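PDB 6WES: Tox3 from Phaeosphaeria nodorum, which is a necrotrophic effector of a fungal pathogen, a secreted beta-barrel toxin whose activity probably depends on recognition by the host's Snn3. Local coordinates for residues 25-30 with 96-101; 62-67 with 71-76. All coordinates share one frame; numbering follows the deposited sequence.

Contact 1: 25-30 with 96-101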
loop_
_atom_site.group_PDB
_atom_site.type_symbol
_atom_site.label_atom_id
_atom_site.label_comp_id
_atom_site.label_asym_id
_atom_site.label_seq_id
_atom_site.Cartn_x
_atom_site.Cartn_y
_atom_site.Cartn_z
ATOM N N ARG A 25 2.747 4.483 -10.911
ATOM C CA ARG A 25 1.566 3.866 -10.324
ATOM C C ARG A 25 1.082 4.696 -9.149
ATOM O O ARG A 25 1.893 5.186 -8.359
ATOM C CB ARG A 25 1.891 2.475 -9.762
ATOM C CG ARG A 25 2.420 1.476 -10.790
ATOM C CD ARG A 25 1.274 0.746 -11.456
ATOM N NE ARG A 25 0.675 1.528 -12.524
ATOM C CZ ARG A 25 -0.496 1.221 -13.076
ATOM N NH1 ARG A 25 -1.000 1.963 -14.052
ATOM N NH2 ARG A 25 -1.162 0.159 -12.653
ATOM N N ASP A 26 -0.240 4.801 -9.007
ATOM C CA ASP A 26 -0.890 5.373 -7.833
ATOM C C ASP A 26 -1.515 4.230 -7.041
ATOM O O ASP A 26 -2.191 3.379 -7.618
ATOM C CB ASP A 26 -2.013 6.337 -8.238
ATOM C CG ASP A 26 -1.511 7.694 -8.669
ATOM O OD1 ASP A 26 -0.298 7.840 -8.883
ATOM O OD2 ASP A 26 -2.334 8.628 -8.836
ATOM N N VAL A 27 -1.305 4.227 -5.729
ATOM C CA VAL A 27 -1.877 3.230 -4.828
ATOM C C VAL A 27 -2.599 3.989 -3.727
ATOM O O VAL A 27 -2.010 4.883 -3.107
ATOM C CB VAL A 27 -0.781 2.329 -4.228
ATOM C CG1 VAL A 27 -1.394 1.295 -3.293
ATOM C CG2 VAL A 27 -0.010 1.626 -5.335
ATOM N N LYS A 28 -3.864 3.669 -3.500
ATOM C CA LYS A 28 -4.635 4.338 -2.457
ATOM C C LYS A 28 -5.270 3.302 -1.545
ATOM O O LYS A 28 -5.744 2.253 -2.004
ATOM C CB LYS A 28 -5.741 5.221 -3.056
ATOM C CG LYS A 28 -5.235 6.375 -3.900
ATOM C CD LYS A 28 -6.394 7.146 -4.473
ATOM C CE LYS A 28 -5.928 8.217 -5.456
ATOM N NZ LYS A 28 -7.095 8.997 -5.990
ATOM N N VAL A 29 -5.266 3.595 -0.246
ATOM C CA VAL A 29 -5.859 2.707 0.744
ATOM C C VAL A 29 -6.747 3.511 1.679
ATOM O O VAL A 29 -6.634 4.735 1.788
ATOM C CB VAL A 29 -4.795 1.945 1.553
ATOM C CG1 VAL A 29 -3.930 1.080 0.623
ATOM C CG2 VAL A 29 -3.919 2.917 2.365
ATOM N N ARG A 30 -7.627 2.796 2.382
ATOM C CA ARG A 30 -8.456 3.355 3.436
ATOM C C ARG A 30 -8.190 2.534 4.687
ATOM O O ARG A 30 -7.983 1.314 4.598
ATOM C CB ARG A 30 -9.932 3.235 3.037
ATOM C CG ARG A 30 -10.918 3.627 4.128
ATOM C CD ARG A 30 -12.305 3.699 3.562
ATOM N NE ARG A 30 -13.278 3.717 4.642
ATOM C CZ ARG A 30 -14.448 4.343 4.592
ATOM N NH1 ARG A 30 -14.805 5.034 3.514
ATOM N NH2 ARG A 30 -15.251 4.290 5.640
ATOM N N TYR A 96 4.537 -7.368 -13.282
ATOM C CA TYR A 96 5.093 -6.443 -12.304
ATOM C C TYR A 96 4.335 -6.572 -11.004
ATOM O O TYR A 96 3.119 -6.783 -11.004
ATOM C CB TYR A 96 4.941 -4.999 -12.771
ATOM C CG TYR A 96 5.758 -4.766 -13.991
ATOM C CD1 TYR A 96 7.083 -4.370 -13.894
ATOM C CD2 TYR A 96 5.203 -4.969 -15.249
ATOM C CE1 TYR A 96 7.852 -4.192 -15.038
ATOM C CE2 TYR A 96 5.947 -4.811 -16.372
ATOM C CZ TYR A 96 7.270 -4.423 -16.255
ATOM O OH TYR A 96 8.017 -4.276 -17.401
ATOM N N GLN A 97 5.052 -6.442 -9.903
ATOM C CA GLN A 97 4.430 -6.384 -8.590
ATOM C C GLN A 97 4.995 -5.199 -7.821
ATOM O O GLN A 97 6.219 -5.105 -7.620
ATOM C CB GLN A 97 4.708 -7.666 -7.832
ATOM C CG GLN A 97 4.011 -7.695 -6.480
ATOM C CD GLN A 97 4.084 -9.069 -5.878
ATOM O OE1 GLN A 97 4.974 -9.355 -5.071
ATOM N NE2 GLN A 97 3.153 -9.934 -6.271
ATOM N N LEU A 98 4.109 -4.307 -7.403
ATOM C CA LEU A 98 4.459 -3.127 -6.624
ATOM C C LEU A 98 4.089 -3.391 -5.173
ATOM O O LEU A 98 2.980 -3.866 -4.884
ATOM C CB LEU A 98 3.668 -1.934 -7.144
ATOM C CG LEU A 98 3.805 -0.623 -6.373
ATOM C CD1 LEU A 98 5.284 -0.170 -6.326
ATOM C CD2 LEU A 98 2.946 0.408 -7.052
ATOM N N ARG A 99 5.040 -3.169 -4.282
ATOM C CA ARG A 99 4.857 -3.408 -2.852
ATOM C C ARG A 99 4.973 -2.055 -2.155
ATOM O O ARG A 99 6.068 -1.478 -2.063
ATOM C CB ARG A 99 5.899 -4.402 -2.355
ATOM C CG ARG A 99 5.830 -5.729 -3.098
ATOM C CD ARG A 99 6.878 -6.727 -2.641
ATOM N NE ARG A 99 6.898 -7.866 -3.548
ATOM C CZ ARG A 99 7.930 -8.698 -3.690
ATOM N NH1 ARG A 99 9.023 -8.536 -2.941
ATOM N NH2 ARG A 99 7.848 -9.694 -4.551
ATOM N N GLN A 100 3.854 -1.533 -1.686
ATOM C CA GLN A 100 3.770 -0.156 -1.197
ATOM C C GLN A 100 3.402 -0.132 0.282
ATOM O O GLN A 100 2.252 -0.458 0.638
ATOM C CB GLN A 100 2.728 0.583 -2.033
ATOM C CG GLN A 100 2.413 2.013 -1.579
ATOM C CD GLN A 100 3.621 2.912 -1.668
ATOM O OE1 GLN A 100 4.038 3.291 -2.764
ATOM N NE2 GLN A 100 4.202 3.260 -0.517
ATOM N N PRO A 101 4.313 0.223 1.184
ATOM C CA PRO A 101 3.965 0.305 2.609
ATOM C C PRO A 101 3.134 1.537 2.918
ATOM O O PRO A 101 3.243 2.573 2.253
ATOM C CB PRO A 101 5.322 0.410 3.317
ATOM C CG PRO A 101 6.359 0.093 2.292
ATOM C CD PRO A 101 5.755 0.415 0.943
#
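Strands 25-30 and 96-101 pass each other face to face, their axes 9.1 Å apart at the closest point and their N-to-C directions 45° apart. No hydrogen bond joins them, because they lie on opposite walls of the antiparallel beta barrel and meet across its interior. The contact sits close to the centre of the chain. Leu98 reaches into the gap between Arg25 and Val27. Its CG stands anti to the backbone N (chi1 175°), and one methyl, CD2, does the touching. This CD2 lies 3.6 Å from CB of Arg25 and 3.6 Å from CG2 of Val27. The side chains of Val27 and Leu98 run past each other in opposing directions.

Arg25 gives only the root of its side chain to this apolar patch. The chain bends twice and carries the guanidinium away from strand 96-101. There NH2 donates to NE2 of His79, and the group makes a cation-pi contact with Phe81. Both partners belong to strand 72-85, which Arg25 thus links to its own strand.

Two residues after Leu98, on the same face of the strand, Gln100 lies against Val27. Its aliphatic CG comes within 4.2 Å of CB of Val27, a looser approach than that of Leu98. The chain then bends, and the amide turns to backbone acceptors. Its NE2 donates to O of Gln123 and to O of Pro101. The Gln100 NE2 to Pro101 O bond is 3.0 Å long and nearly straight (169° at the hydrogen), and the acceptor lies close to the amide plane of Gln100.

Contact 2: 62-67 with 71-76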
loop_
_atom_site.group_PDB
_atom_site.type_symbol
_atom_site.label_atom_id
_atom_site.label_comp_id
_atom_site.label_asym_id
_atom_site.label_seq_id
_atom_site.Cartn_x
_atom_site.Cartn_y
_atom_site.Cartn_z
ATOM N N PRO A 62 -4.820 -7.709 6.391
ATOM C CA PRO A 62 -5.152 -6.283 6.607
ATOM C C PRO A 62 -6.078 -6.010 7.777
ATOM O O PRO A 62 -6.470 -4.844 7.968
ATOM C CB PRO A 62 -5.880 -5.921 5.318
ATOM C CG PRO A 62 -6.577 -7.224 4.912
ATOM C CD PRO A 62 -5.528 -8.260 5.218
ATOM N N ILE A 63 -6.425 -7.020 8.559
ATOM C CA ILE A 63 -7.235 -6.848 9.756
ATOM C C ILE A 63 -6.274 -6.985 10.914
ATOM O O ILE A 63 -5.782 -8.082 11.209
ATOM C CB ILE A 63 -8.342 -7.905 9.825
ATOM C CG1 ILE A 63 -9.084 -8.020 8.463
ATOM C CG2 ILE A 63 -9.250 -7.632 11.029
ATOM C CD1 ILE A 63 -9.602 -6.695 7.911
ATOM N N VAL A 64 -5.947 -5.862 11.537
ATOM C CA VAL A 64 -4.804 -5.783 12.440
ATOM C C VAL A 64 -5.266 -5.277 13.797
ATOM O O VAL A 64 -6.091 -4.366 13.882
ATOM C CB VAL A 64 -3.716 -4.862 11.850
ATOM C CG1 VAL A 64 -2.561 -4.648 12.850
ATOM C CG2 VAL A 64 -3.250 -5.427 10.516
ATOM N N THR A 65 -4.737 -5.861 14.857
ATOM C CA THR A 65 -4.948 -5.390 16.217
ATOM C C THR A 65 -3.741 -4.557 16.631
ATOM O O THR A 65 -2.591 -4.994 16.484
ATOM C CB THR A 65 -5.088 -6.614 17.111
ATOM O OG1 THR A 65 -6.230 -7.363 16.681
ATOM C CG2 THR A 65 -5.256 -6.199 18.523
ATOM N N VAL A 66 -3.988 -3.337 17.081
ATOM C CA VAL A 66 -2.938 -2.430 17.531
ATOM C C VAL A 66 -2.877 -2.513 19.051
ATOM O O VAL A 66 -3.873 -2.163 19.726
ATOM C CB VAL A 66 -3.222 -0.993 17.077
ATOM C CG1 VAL A 66 -2.132 -0.072 17.528
ATOM C CG2 VAL A 66 -3.379 -0.921 15.544
ATOM N N PRO A 67 -1.774 -2.975 19.632
ATOM C CA PRO A 67 -1.700 -3.087 21.086
ATOM C C PRO A 67 -1.902 -1.740 21.759
ATOM O O PRO A 67 -1.629 -0.669 21.200
ATOM C CB PRO A 67 -0.285 -3.628 21.345
ATOM C CG PRO A 67 0.079 -4.302 20.082
ATOM C CD PRO A 67 -0.585 -3.541 18.965
ATOM N N ALA A 71 2.011 2.900 19.158
ATOM C CA ALA A 71 1.718 4.210 18.601
ATOM C C ALA A 71 1.601 4.190 17.087
ATOM O O ALA A 71 1.497 5.249 16.471
ATOM C CB ALA A 71 2.778 5.218 19.054
ATOM N N SER A 72 1.637 3.016 16.469
ATOM C CA SER A 72 1.629 2.955 15.019
ATOM C C SER A 72 1.268 1.544 14.583
ATOM O O SER A 72 1.373 0.590 15.354
ATOM C CB SER A 72 3.027 3.264 14.482
ATOM O OG SER A 72 3.930 2.242 14.872
ATOM N N THR A 73 0.889 1.413 13.311
ATOM C CA THR A 73 0.792 0.098 12.683
ATOM C C THR A 73 1.065 0.278 11.200
ATOM O O THR A 73 0.730 1.312 10.617
ATOM C CB THR A 73 -0.559 -0.577 12.982
ATOM O OG1 THR A 73 -0.520 -1.936 12.531
ATOM C CG2 THR A 73 -1.706 0.134 12.302
ATOM N N THR A 74 1.699 -0.720 10.592
ATOM C CA THR A 74 2.158 -0.622 9.210
ATOM C C THR A 74 1.685 -1.836 8.427
ATOM O O THR A 74 1.520 -2.920 8.986
ATOM C CB THR A 74 3.707 -0.556 9.108
ATOM O OG1 THR A 74 4.228 0.588 9.821
ATOM C CG2 THR A 74 4.160 -0.430 7.671
ATOM N N ILE A 75 1.411 -1.630 7.143
ATOM C CA ILE A 75 0.957 -2.700 6.260
ATOM C C ILE A 75 1.620 -2.509 4.903
ATOM O O ILE A 75 2.069 -1.418 4.573
ATOM C CB ILE A 75 -0.587 -2.668 6.156
ATOM C CG1 ILE A 75 -1.159 -4.024 5.711
ATOM C CG2 ILE A 75 -1.067 -1.559 5.256
ATOM C CD1 ILE A 75 -1.074 -5.112 6.812
ATOM N N THR A 76 1.688 -3.575 4.108
ATOM C CA THR A 76 2.175 -3.471 2.736
ATOM C C THR A 76 1.023 -3.754 1.781
ATOM O O THR A 76 0.385 -4.813 1.872
ATOM C CB THR A 76 3.330 -4.452 2.506
ATOM O OG1 THR A 76 4.412 -4.120 3.394
ATOM C CG2 THR A 76 3.806 -4.411 1.046
#
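Val64 and Thr73 lie alongside each other, their side chains running in opposite directions. CG1 of Val64 comes to 3.4 Å from OG1 of Thr73. This is a methyl against a hydroxyl oxygen and not a hydrogen bond. The first torsion of Thr73 places OG1 anti to its backbone N (chi1 -171°), which brings the oxygen to the valine. The other branch of the threonine, CG2, sits between the backbone N and the carbonyl carbon and serves a different neighbour.

That neighbour is Val66, whose side chain crosses Thr73 at a slant. Its CG2 is 3.8 Å from CG2 of Thr73 and equally near the threonine CB. The other methyl, CG1, reaches the backbone at 4.2 Å from O of Ser72.

Strands 63-66 and 72-76 run nearly antiparallel, at 158°, with axes 8.1 Å apart. No hydrogen bond joins them, and the two segments face each other through side chains. Strand 63-66 is an outer strand of the antiparallel beta-barrel sheet and bonds through its backbone to strand 45-53. Strand 72-85 bonds instead to strand 92-105, through Thr73 and Leu104 among others. Strand 63-66 ends the sheet on one side and strand 72-85 lies next to its last strand, 57-59, on the other. Side chains here bring the two ends of the sheet together, consistent with a closed barrel.

Toward the other end, Ile75 takes over from Thr73. Its CD1 lies 4.3 Å from CG2 of Val64, a light apolar touch. The same methyl is 4.2 Å from CA of Pro62. Trp49 of strand 45-53 touches both Pro62 and Ile75.

Overall arrangement
Both contacts join strands face to face without hydrogen bonds between them, but at different depths. Contact 1 lies near the centre of the chain, and three of its four touching residues are buried. Contact 2 lies farther out, partly buried. Their centres are about 17 Å apart. Strands 72-85 and 92-105 are neighbours in the sheet and connect them; CB of Pro101 packs 3.9 Å from O of Ile75. Contact 1 combines aliphatic packing with polar ends that bond mostly outside the two segments. Contact 2 is mostly valine, threonine and isoleucine, with Pro62 at one end, and the Thr73 hydroxyl only touches a methyl. Along the chain, contact 2 is nested within contact 1.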